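Local atomic coordinates of Poly(A) ribonuclease pop2 (Schizosaccharomyces pombe, PDB entry 2P51), a protein that removes poly(A) tails from mRNA as a 3'-exoribonuclease, serving as a catalytic subunit of the CCR4-NOT complex and releasing 5'-AMP. Residues 47-55 / 236-246; 201-212 / 261-270. One frame throughout, in Å; residues are numbered along the deposited sequence.

Interaction 1. Residues 47-55 / 236-246; sequences VVSMDTEFP and HQAGSDALLTA. With MG (magnesium ion), chain C; MG (magnesium ion), chain B.
Three carboxylates, D51 and E53 from strand 47-53 and D241 from the start of helix 238-257, meet on a single magnesium ion, and no direct hydrogen bond joins the two segments. D51 OD2 lies 3.1 Å from D241 OD2, a pair that is not hydrogen-bonded, both oxygens being ligands of the same ion. That ion is also held by E53 OE2 at 2.1 Å; the E53 and D241 side chains cross at about a right angle, their carboxylate planes 66° apart, and each gives one oxygen to the metal. D51 bridges: its other oxygen, OD1, binds the second magnesium ion at 2.0 Å, where D172 also binds. E53 reaches its ion through a bend at chi2 (-58°), which leaves OE1 over one face of the H236 ring, 3.3 Å from NE2 at an angle too poor for a hydrogen bond. The outer oxygen of D241, OD1, accepts H236 N at 3.1 Å on its syn side and also pairs with R231, which fixes the carboxylate's rotation. The axes of 47-53 and 238-246 approach to 6.5 Å, consistent with the alanines facing the strand: A242 CB packs against M50 CA at 4.0 Å, and A238 CB sits against the backbone of D51 and T52. One water links M50 O to T245 OG1. D51, E53 and D241, with D172 from helix 170-181, make up the two-metal centre of the DEDD nuclease fold.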
loop_
_atom_site.group_PDB
_atom_site.type_symbol
_atom_site.label_atom_id
_atom_site.label_comp_id
_atom_site.label_asym_id
_atom_site.label_seq_id
_atom_site.Cartn_x
_atom_site.Cartn_y
_atom_site.Cartn_z
ATOM N N VAL A 47 0.203 13.956 0.880
ATOM C CA VAL A 47 1.031 12.936 0.213
ATOM C C VAL A 47 0.859 11.643 1.037
ATOM O O VAL A 47 1.275 11.587 2.189
ATOM C CB VAL A 47 2.493 13.339 0.048
ATOM C CG1 VAL A 47 3.283 12.210 -0.652
ATOM C CG2 VAL A 47 2.622 14.630 -0.742
ATOM N N VAL A 48 0.196 10.648 0.430
ATOM C CA VAL A 48 -0.081 9.405 1.162
ATOM C C VAL A 48 0.787 8.266 0.632
ATOM O O VAL A 48 0.648 7.964 -0.580
ATOM C CB VAL A 48 -1.542 9.014 0.974
ATOM C CG1 VAL A 48 -1.825 7.701 1.721
ATOM C CG2 VAL A 48 -2.515 10.109 1.439
ATOM N N SER A 49 1.618 7.656 1.459
ATOM C CA SER A 49 2.448 6.506 1.036
ATOM C C SER A 49 1.802 5.236 1.547
ATOM O O SER A 49 1.322 5.280 2.710
ATOM C CB SER A 49 3.899 6.629 1.542
ATOM O OG SER A 49 4.445 7.835 0.966
ATOM N N MET A 50 1.801 4.174 0.726
ATOM C CA MET A 50 0.970 3.018 1.077
ATOM C C MET A 50 1.710 1.720 0.820
ATOM O O MET A 50 2.515 1.613 -0.124
ATOM C CB MET A 50 -0.344 3.067 0.267
ATOM C CG MET A 50 -1.314 1.930 0.437
ATOM S SD MET A 50 -0.948 0.515 -0.651
ATOM C CE MET A 50 -1.583 1.190 -2.207
ATOM N N ASP A 51 1.360 0.765 1.698
ATOM C CA ASP A 51 1.770 -0.624 1.516
ATOM C C ASP A 51 0.654 -1.541 2.016
ATOM O O ASP A 51 -0.193 -1.026 2.802
ATOM C CB ASP A 51 3.064 -0.975 2.277
ATOM C CG ASP A 51 3.608 -2.358 1.932
ATOM O OD1 ASP A 51 3.447 -2.773 0.756
ATOM O OD2 ASP A 51 4.181 -2.968 2.856
ATOM N N THR A 52 0.661 -2.821 1.628
ATOM C CA THR A 52 -0.304 -3.734 2.230
ATOM C C THR A 52 0.414 -5.042 2.586
ATOM O O THR A 52 1.463 -5.354 2.034
ATOM C CB THR A 52 -1.491 -4.136 1.318
ATOM O OG1 THR A 52 -1.041 -5.039 0.310
ATOM C CG2 THR A 52 -2.132 -2.888 0.658
ATOM N N GLU A 53 -0.126 -5.789 3.549
ATOM C CA GLU A 53 0.336 -7.148 3.761
ATOM C C GLU A 53 -0.866 -8.074 3.446
ATOM O O GLU A 53 -2.029 -7.736 3.740
ATOM C CB GLU A 53 0.837 -7.398 5.178
ATOM C CG GLU A 53 1.933 -6.471 5.680
ATOM C CD GLU A 53 3.176 -6.460 4.837
ATOM O OE1 GLU A 53 3.591 -7.494 4.300
ATOM O OE2 GLU A 53 3.778 -5.351 4.696
ATOM N N PHE A 54 -0.603 -9.235 2.888
ATOM C CA PHE A 54 -1.614 -10.183 2.445
ATOM C C PHE A 54 -0.947 -11.556 2.408
ATOM O O PHE A 54 0.287 -11.636 2.553
ATOM C CB PHE A 54 -2.158 -9.762 1.080
ATOM C CG PHE A 54 -1.077 -9.525 0.041
ATOM C CD1 PHE A 54 -0.586 -10.575 -0.733
ATOM C CD2 PHE A 54 -0.584 -8.234 -0.167
ATOM C CE1 PHE A 54 0.390 -10.356 -1.681
ATOM C CE2 PHE A 54 0.416 -8.015 -1.101
ATOM C CZ PHE A 54 0.879 -9.089 -1.857
ATOM N N PRO A 55 -1.706 -12.618 2.304
ATOM C CA PRO A 55 -1.119 -13.962 2.530
ATOM C C PRO A 55 -0.428 -14.576 1.327
ATOM O O PRO A 55 -0.515 -15.788 1.071
ATOM C CB PRO A 55 -2.323 -14.791 2.982
ATOM C CG PRO A 55 -3.544 -14.098 2.559
ATOM C CD PRO A 55 -3.183 -12.689 2.141
ATOM N N HIS A 236 8.344 -5.559 7.016
ATOM C CA HIS A 236 7.330 -6.514 6.612
ATOM C C HIS A 236 6.111 -6.354 7.499
ATOM O O HIS A 236 5.355 -7.319 7.659
ATOM C CB HIS A 236 7.924 -7.946 6.590
ATOM C CG HIS A 236 7.168 -8.791 5.626
ATOM N ND1 HIS A 236 7.644 -9.041 4.352
ATOM C CD2 HIS A 236 5.968 -9.418 5.735
ATOM C CE1 HIS A 236 6.762 -9.797 3.700
ATOM N NE2 HIS A 236 5.731 -10.058 4.524
ATOM N N GLN A 237 5.897 -5.136 8.012
ATOM C CA GLN A 237 4.605 -4.730 8.542
ATOM C C GLN A 237 4.181 -3.487 7.754
ATOM O O GLN A 237 5.070 -2.672 7.471
ATOM C CB GLN A 237 4.558 -4.497 10.063
ATOM C CG GLN A 237 4.609 -5.883 10.774
ATOM C CD GLN A 237 3.950 -5.861 12.128
ATOM O OE1 GLN A 237 2.825 -5.414 12.327
ATOM N NE2 GLN A 237 4.649 -6.323 13.188
ATOM N N ALA A 238 2.903 -3.380 7.392
ATOM C CA ALA A 238 2.561 -2.383 6.357
ATOM C C ALA A 238 2.765 -0.959 6.837
ATOM O O ALA A 238 3.100 -0.094 6.021
ATOM C CB ALA A 238 1.159 -2.565 5.841
ATOM N N GLY A 239 2.553 -0.650 8.111
ATOM C CA GLY A 239 2.742 0.688 8.629
ATOM C C GLY A 239 4.162 1.144 8.438
ATOM O O GLY A 239 4.453 2.205 7.842
ATOM N N SER A 240 5.116 0.356 8.894
ATOM C CA SER A 240 6.539 0.660 8.795
ATOM C C SER A 240 6.976 0.675 7.343
ATOM O O SER A 240 7.723 1.579 6.919
ATOM C CB SER A 240 7.305 -0.409 9.594
ATOM O OG SER A 240 8.699 -0.174 9.467
ATOM N N ASP A 241 6.509 -0.300 6.564
ATOM C CA ASP A 241 6.908 -0.303 5.144
ATOM C C ASP A 241 6.372 0.935 4.410
ATOM O O ASP A 241 7.093 1.504 3.554
ATOM C CB ASP A 241 6.412 -1.558 4.441
ATOM C CG ASP A 241 7.022 -2.858 4.923
ATOM O OD1 ASP A 241 8.111 -2.852 5.559
ATOM O OD2 ASP A 241 6.430 -3.952 4.680
ATOM N N ALA A 242 5.167 1.367 4.714
ATOM C CA ALA A 242 4.600 2.563 4.063
ATOM C C ALA A 242 5.387 3.791 4.451
ATOM O O ALA A 242 5.648 4.729 3.676
ATOM C CB ALA A 242 3.128 2.733 4.470
ATOM N N LEU A 243 5.809 3.868 5.713
ATOM C CA LEU A 243 6.580 5.045 6.141
ATOM C C LEU A 243 7.928 5.068 5.454
ATOM O O LEU A 243 8.463 6.105 5.047
ATOM C CB LEU A 243 6.762 4.957 7.664
ATOM C CG LEU A 243 7.718 5.974 8.309
ATOM C CD1 LEU A 243 7.262 7.387 8.045
ATOM C CD2 LEU A 243 7.819 5.739 9.813
ATOM N N LEU A 244 8.600 3.900 5.321
ATOM C CA LEU A 244 9.880 3.891 4.612
ATOM C C LEU A 244 9.722 4.309 3.153
ATOM O O LEU A 244 10.615 4.985 2.610
ATOM C CB LEU A 244 10.481 2.465 4.659
ATOM C CG LEU A 244 11.965 2.358 4.334
ATOM C CD1 LEU A 244 12.796 3.234 5.263
ATOM C CD2 LEU A 244 12.414 0.898 4.445
ATOM N N THR A 245 8.593 3.856 2.569
ATOM C CA THR A 245 8.251 4.232 1.211
ATOM C C THR A 245 8.193 5.755 1.106
ATOM O O THR A 245 8.781 6.349 0.169
ATOM C CB THR A 245 6.898 3.623 0.811
ATOM O OG1 THR A 245 7.065 2.171 0.820
ATOM C CG2 THR A 245 6.481 3.983 -0.609
ATOM N N ALA A 246 7.510 6.397 2.035
ATOM C CA ALA A 246 7.446 7.883 1.986
ATOM C C ALA A 246 8.837 8.488 2.040
ATOM O O ALA A 246 9.219 9.403 1.276
ATOM C CB ALA A 246 6.631 8.401 3.157
HETATM MG MG MG C . 5.185 -4.744 3.268
HETATM MG MG MG B . 4.167 -3.510 -1.015
HETATM O O HOH W 1 5.055 0.530 -0.122
HETATM O O HOH W 2 3.233 -5.345 -0.851
HETATM O O HOH W 3 4.093 -5.751 1.744
HETATM O O HOH W 4 3.362 -11.764 3.671
HETATM O O HOH W 5 5.236 -1.804 -1.456
HETATM O O HOH W 6 5.712 -4.309 -0.017
HETATM O O HOH W 7 4.975 -4.150 -2.880
#

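Interaction 2. Residues 201-212 / 261-270; sequences PKNYDIKYIMKS and IDSRMLNQLY
N267 grips the P201-N203 backbone through both its main chain and its side chain. N267 N donates to N203 O at 2.8 Å, nearly straight at 171°, while N267 OD1 takes N203 N at 2.8 Å, and N267 ND2 reaches P201 O from above the carbonyl plane. D205 adds a fourth hydrogen bond: OD2 accepts Y270 N at 2.9 Å, the donor standing 56° out of the carboxylate plane. Its OD1 meanwhile caps helix 206-212 by accepting K207 N, and H168 and S169 bind the same carboxylate. A water accepts from D205 N and lies within hydrogen-bonding distance of M265 O and Q268 O.

CH-pi contacts come next. Q268 CB sits 3.4 Å from the Y208 ring centroid, almost on the normal, its side chain running alongside the tyrosine in the same direction. K207 CG covers a face of Y270, offset toward the rim; a bend at chi2 (79°) carries the rest of the lysine along the ring, with CE 3.8 Å from Y270 CZ.

Apolar packing accounts for a third group of contacts. The extended M265 crosses I209 at about a right angle, and Y204 is flanked obliquely by I261 CG2 and L266 CD1, the latter 3.6 Å from Y204 CZ. Taken together, the chemistry implies a seam fastened directionally at N267 and D205, with aromatic faces and aliphatic chains giving less directional adhesion alongside.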
loop_
_atom_site.group_PDB
_atom_site.type_symbol
_atom_site.label_atom_id
_atom_site.label_comp_id
_atom_site.label_asym_id
_atom_site.label_seq_id
_atom_site.Cartn_x
_atom_site.Cartn_y
_atom_site.Cartn_z
ATOM N N PRO A 201 -5.987 9.374 -8.791
ATOM C CA PRO A 201 -5.659 10.085 -10.008
ATOM C C PRO A 201 -4.226 10.584 -10.090
ATOM O O PRO A 201 -3.779 10.894 -11.204
ATOM C CB PRO A 201 -6.632 11.273 -9.995
ATOM C CG PRO A 201 -6.992 11.448 -8.532
ATOM C CD PRO A 201 -7.058 10.039 -7.987
ATOM N N LYS A 202 -3.518 10.687 -8.978
ATOM C CA LYS A 202 -2.115 11.116 -8.986
ATOM C C LYS A 202 -1.309 10.152 -8.137
ATOM O O LYS A 202 -1.414 10.196 -6.900
ATOM C CB LYS A 202 -2.024 12.535 -8.436
ATOM C CG LYS A 202 -0.602 13.066 -8.281
ATOM C CD LYS A 202 -0.564 14.576 -8.034
ATOM C CE LYS A 202 0.862 15.054 -8.149
ATOM N NZ LYS A 202 1.530 15.487 -6.911
ATOM N N ASN A 203 -0.554 9.286 -8.791
ATOM C CA ASN A 203 0.200 8.295 -7.993
ATOM C C ASN A 203 1.560 8.083 -8.652
ATOM O O ASN A 203 1.738 8.321 -9.871
ATOM C CB ASN A 203 -0.643 7.038 -7.826
ATOM C CG ASN A 203 -0.911 6.256 -9.078
ATOM O OD1 ASN A 203 0.012 5.617 -9.611
ATOM N ND2 ASN A 203 -2.111 6.200 -9.631
ATOM N N TYR A 204 2.496 7.651 -7.821
ATOM C CA TYR A 204 3.845 7.272 -8.280
ATOM C C TYR A 204 4.206 5.904 -7.698
ATOM O O TYR A 204 3.876 5.679 -6.506
ATOM C CB TYR A 204 4.919 8.281 -7.862
ATOM C CG TYR A 204 4.732 9.664 -8.453
ATOM C CD1 TYR A 204 5.073 9.928 -9.777
ATOM C CD2 TYR A 204 4.227 10.685 -7.680
ATOM C CE1 TYR A 204 4.908 11.185 -10.325
ATOM C CE2 TYR A 204 4.062 11.939 -8.222
ATOM C CZ TYR A 204 4.398 12.190 -9.532
ATOM O OH TYR A 204 4.212 13.474 -10.042
ATOM N N ASP A 205 4.831 5.087 -8.519
ATOM C CA ASP A 205 5.347 3.793 -8.069
ATOM C C ASP A 205 6.865 3.921 -8.023
ATOM O O ASP A 205 7.493 4.004 -9.090
ATOM C CB ASP A 205 4.875 2.672 -8.994
ATOM C CG ASP A 205 5.332 1.300 -8.537
ATOM O OD1 ASP A 205 6.369 1.197 -7.801
ATOM O OD2 ASP A 205 4.697 0.286 -8.900
ATOM N N ILE A 206 7.439 3.929 -6.832
ATOM C CA ILE A 206 8.897 4.124 -6.690
ATOM C C ILE A 206 9.667 3.007 -7.402
ATOM O O ILE A 206 10.787 3.265 -7.837
ATOM C CB ILE A 206 9.278 4.179 -5.198
ATOM C CG1 ILE A 206 8.704 5.420 -4.511
ATOM C CG2 ILE A 206 10.789 4.080 -4.957
ATOM C CD1 ILE A 206 8.877 5.364 -2.987
ATOM N N LYS A 207 9.098 1.794 -7.480
ATOM C CA LYS A 207 9.798 0.730 -8.207
ATOM C C LYS A 207 9.867 1.029 -9.700
ATOM O O LYS A 207 10.882 0.775 -10.380
ATOM C CB LYS A 207 9.095 -0.626 -8.044
ATOM C CG LYS A 207 9.829 -1.785 -8.748
ATOM C CD LYS A 207 11.022 -2.312 -8.000
ATOM C CE LYS A 207 11.703 -3.420 -8.835
ATOM N NZ LYS A 207 13.040 -3.703 -8.229
ATOM N N TYR A 208 8.761 1.553 -10.229
ATOM C CA TYR A 208 8.801 1.970 -11.616
ATOM C C TYR A 208 9.869 3.055 -11.802
ATOM O O TYR A 208 10.668 3.049 -12.728
ATOM C CB TYR A 208 7.421 2.510 -12.059
ATOM C CG TYR A 208 7.470 3.127 -13.450
ATOM C CD1 TYR A 208 7.397 2.288 -14.570
ATOM C CD2 TYR A 208 7.586 4.516 -13.670
ATOM C CE1 TYR A 208 7.442 2.843 -15.836
ATOM C CE2 TYR A 208 7.636 5.056 -14.944
ATOM C CZ TYR A 208 7.562 4.200 -16.026
ATOM O OH TYR A 208 7.604 4.690 -17.304
ATOM N N ILE A 209 9.868 4.058 -10.915
ATOM C CA ILE A 209 10.831 5.154 -11.039
ATOM C C ILE A 209 12.262 4.624 -10.920
ATOM O O ILE A 209 13.107 4.931 -11.793
ATOM C CB ILE A 209 10.553 6.245 -9.986
ATOM C CG1 ILE A 209 9.172 6.860 -10.112
ATOM C CG2 ILE A 209 11.668 7.301 -10.089
ATOM C CD1 ILE A 209 8.782 7.837 -9.009
ATOM N N MET A 210 12.537 3.821 -9.879
ATOM C CA MET A 210 13.920 3.415 -9.637
ATOM C C MET A 210 14.355 2.397 -10.677
ATOM O O MET A 210 15.452 2.583 -11.237
ATOM C CB MET A 210 14.148 2.859 -8.223
ATOM C CG MET A 210 13.953 3.957 -7.171
ATOM S SD MET A 210 15.339 5.124 -7.271
ATOM C CE MET A 210 16.568 4.194 -6.333
ATOM N N LYS A 211 13.600 1.351 -10.930
ATOM C CA LYS A 211 14.100 0.324 -11.860
ATOM C C LYS A 211 13.816 0.703 -13.300
ATOM O O LYS A 211 14.756 0.718 -14.096
ATOM C CB LYS A 211 13.480 -1.040 -11.577
ATOM C CG LYS A 211 14.055 -2.086 -12.573
ATOM C CD LYS A 211 13.656 -3.477 -12.331
ATOM C CE LYS A 211 14.266 -4.450 -13.345
ATOM N NZ LYS A 211 15.718 -4.249 -13.547
ATOM N N SER A 212 12.575 0.981 -13.668
ATOM C CA SER A 212 12.260 1.163 -15.091
ATOM C C SER A 212 12.866 2.431 -15.689
ATOM O O SER A 212 13.266 2.425 -16.862
ATOM C CB SER A 212 10.737 1.150 -15.307
ATOM O OG SER A 212 10.224 -0.111 -14.871
ATOM N N ILE A 261 9.263 15.995 -9.179
ATOM C CA ILE A 261 9.244 14.712 -9.908
ATOM C C ILE A 261 8.845 14.897 -11.365
ATOM O O ILE A 261 7.975 15.696 -11.714
ATOM C CB ILE A 261 8.275 13.699 -9.270
ATOM C CG1 ILE A 261 8.705 13.170 -7.898
ATOM C CG2 ILE A 261 8.038 12.471 -10.150
ATOM C CD1 ILE A 261 9.734 12.058 -7.990
ATOM N N ASP A 262 9.437 14.184 -12.293
ATOM C CA ASP A 262 9.145 14.232 -13.718
ATOM C C ASP A 262 7.760 13.684 -13.981
ATOM O O ASP A 262 7.402 12.573 -13.536
ATOM C CB ASP A 262 10.229 13.411 -14.423
ATOM C CG ASP A 262 10.238 13.493 -15.932
ATOM O OD1 ASP A 262 9.266 12.983 -16.513
ATOM O OD2 ASP A 262 11.170 14.077 -16.563
ATOM N N SER A 263 6.945 14.380 -14.710
ATOM C CA SER A 263 5.514 14.076 -14.895
ATOM C C SER A 263 5.374 12.811 -15.699
ATOM O O SER A 263 4.293 12.177 -15.621
ATOM C CB SER A 263 4.826 15.265 -15.576
ATOM O OG SER A 263 5.205 15.309 -16.968
ATOM N N ARG A 264 6.394 12.342 -16.409
ATOM C CA ARG A 264 6.285 11.079 -17.160
ATOM C C ARG A 264 6.190 9.867 -16.259
ATOM O O ARG A 264 5.949 8.716 -16.618
ATOM C CB ARG A 264 7.472 10.905 -18.130
ATOM C CG ARG A 264 7.428 11.988 -19.217
ATOM C CD ARG A 264 8.650 11.988 -20.112
ATOM N NE ARG A 264 9.776 12.554 -19.368
ATOM C CZ ARG A 264 10.962 12.791 -19.926
ATOM N NH1 ARG A 264 11.138 12.509 -21.213
ATOM N NH2 ARG A 264 11.924 13.302 -19.186
ATOM N N MET A 265 6.380 10.104 -14.964
ATOM C CA MET A 265 6.215 8.905 -14.148
ATOM C C MET A 265 4.888 8.741 -13.472
ATOM O O MET A 265 4.700 7.740 -12.792
ATOM C CB MET A 265 7.372 9.019 -13.163
ATOM C CG MET A 265 8.602 8.711 -14.169
ATOM S SD MET A 265 9.898 9.053 -13.137
ATOM C CE MET A 265 11.461 8.398 -13.180
ATOM N N LEU A 266 4.057 9.742 -13.693
ATOM C CA LEU A 266 2.730 9.653 -13.114
ATOM C C LEU A 266 1.924 8.426 -13.591
ATOM O O LEU A 266 1.785 8.123 -14.771
ATOM C CB LEU A 266 1.952 10.919 -13.508
ATOM C CG LEU A 266 0.832 11.432 -12.625
ATOM C CD1 LEU A 266 1.234 11.724 -11.179
ATOM C CD2 LEU A 266 0.246 12.711 -13.244
ATOM N N ASN A 267 1.338 7.750 -12.604
ATOM C CA ASN A 267 0.412 6.632 -12.790
ATOM C C ASN A 267 1.044 5.500 -13.581
ATOM O O ASN A 267 0.328 4.822 -14.338
ATOM C CB ASN A 267 -0.902 7.113 -13.430
ATOM C CG ASN A 267 -1.540 8.207 -12.586
ATOM O OD1 ASN A 267 -1.121 8.561 -11.485
ATOM N ND2 ASN A 267 -2.576 8.799 -13.120
ATOM N N GLN A 268 2.328 5.251 -13.433
ATOM C CA GLN A 268 2.903 4.090 -14.112
ATOM C C GLN A 268 3.187 3.015 -13.058
ATOM O O GLN A 268 3.973 3.264 -12.139
ATOM C CB GLN A 268 4.206 4.413 -14.850
ATOM C CG GLN A 268 4.109 5.580 -15.851
ATOM C CD GLN A 268 3.097 5.244 -16.917
ATOM O OE1 GLN A 268 3.210 4.181 -17.509
ATOM N NE2 GLN A 268 2.095 6.115 -17.161
ATOM N N LEU A 269 2.583 1.838 -13.182
ATOM C CA LEU A 269 2.810 0.812 -12.168
ATOM C C LEU A 269 3.912 -0.125 -12.606
ATOM O O LEU A 269 3.924 -0.534 -13.783
ATOM C CB LEU A 269 1.521 0.016 -11.932
ATOM C CG LEU A 269 0.278 0.786 -11.495
ATOM C CD1 LEU A 269 -0.773 -0.223 -11.067
ATOM C CD2 LEU A 269 0.642 1.729 -10.377
ATOM N N TYR A 270 4.846 -0.488 -11.731
ATOM C CA TYR A 270 5.903 -1.406 -12.144
ATOM C C TYR A 270 5.363 -2.739 -12.611
ATOM O O TYR A 270 4.536 -3.364 -11.986
ATOM C CB TYR A 270 6.858 -1.639 -10.963
ATOM C CG TYR A 270 7.998 -2.552 -11.384
ATOM C CD1 TYR A 270 8.965 -2.058 -12.251
ATOM C CD2 TYR A 270 8.074 -3.858 -10.908
ATOM C CE1 TYR A 270 10.006 -2.896 -12.624
ATOM C CE2 TYR A 270 9.102 -4.687 -11.274
ATOM C CZ TYR A 270 10.056 -4.204 -12.147
ATOM O OH TYR A 270 11.104 -5.008 -12.528
HETATM O O HOH W 8 5.221 5.573 -11.239
HETATM O O HOH W 9 7.196 7.156 -18.004
#

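Overall arrangement
Both interactions reach the same mixed sheet, their centres about 17 Å apart. Interaction 1 uses the central strand 47-53, and interaction 2 the outermost strand 203-205, with strand 163-166 between them. Helix 238-257 ties them together: its first turns supply 238-246, T245 O touches I206 CD1 at 3.3 Å, and F249 and F257 farther along meet I261 and M265. Interaction 1 is the buried metal centre, near the middle of the chain; interaction 2 is partly buried, its centre about 14 Å from that middle. The D205 side chain nevertheless lies about 9 Å from a magnesium ion and about 8 Å from the D172 side chain, placing interaction 2 beside the active site without joining it.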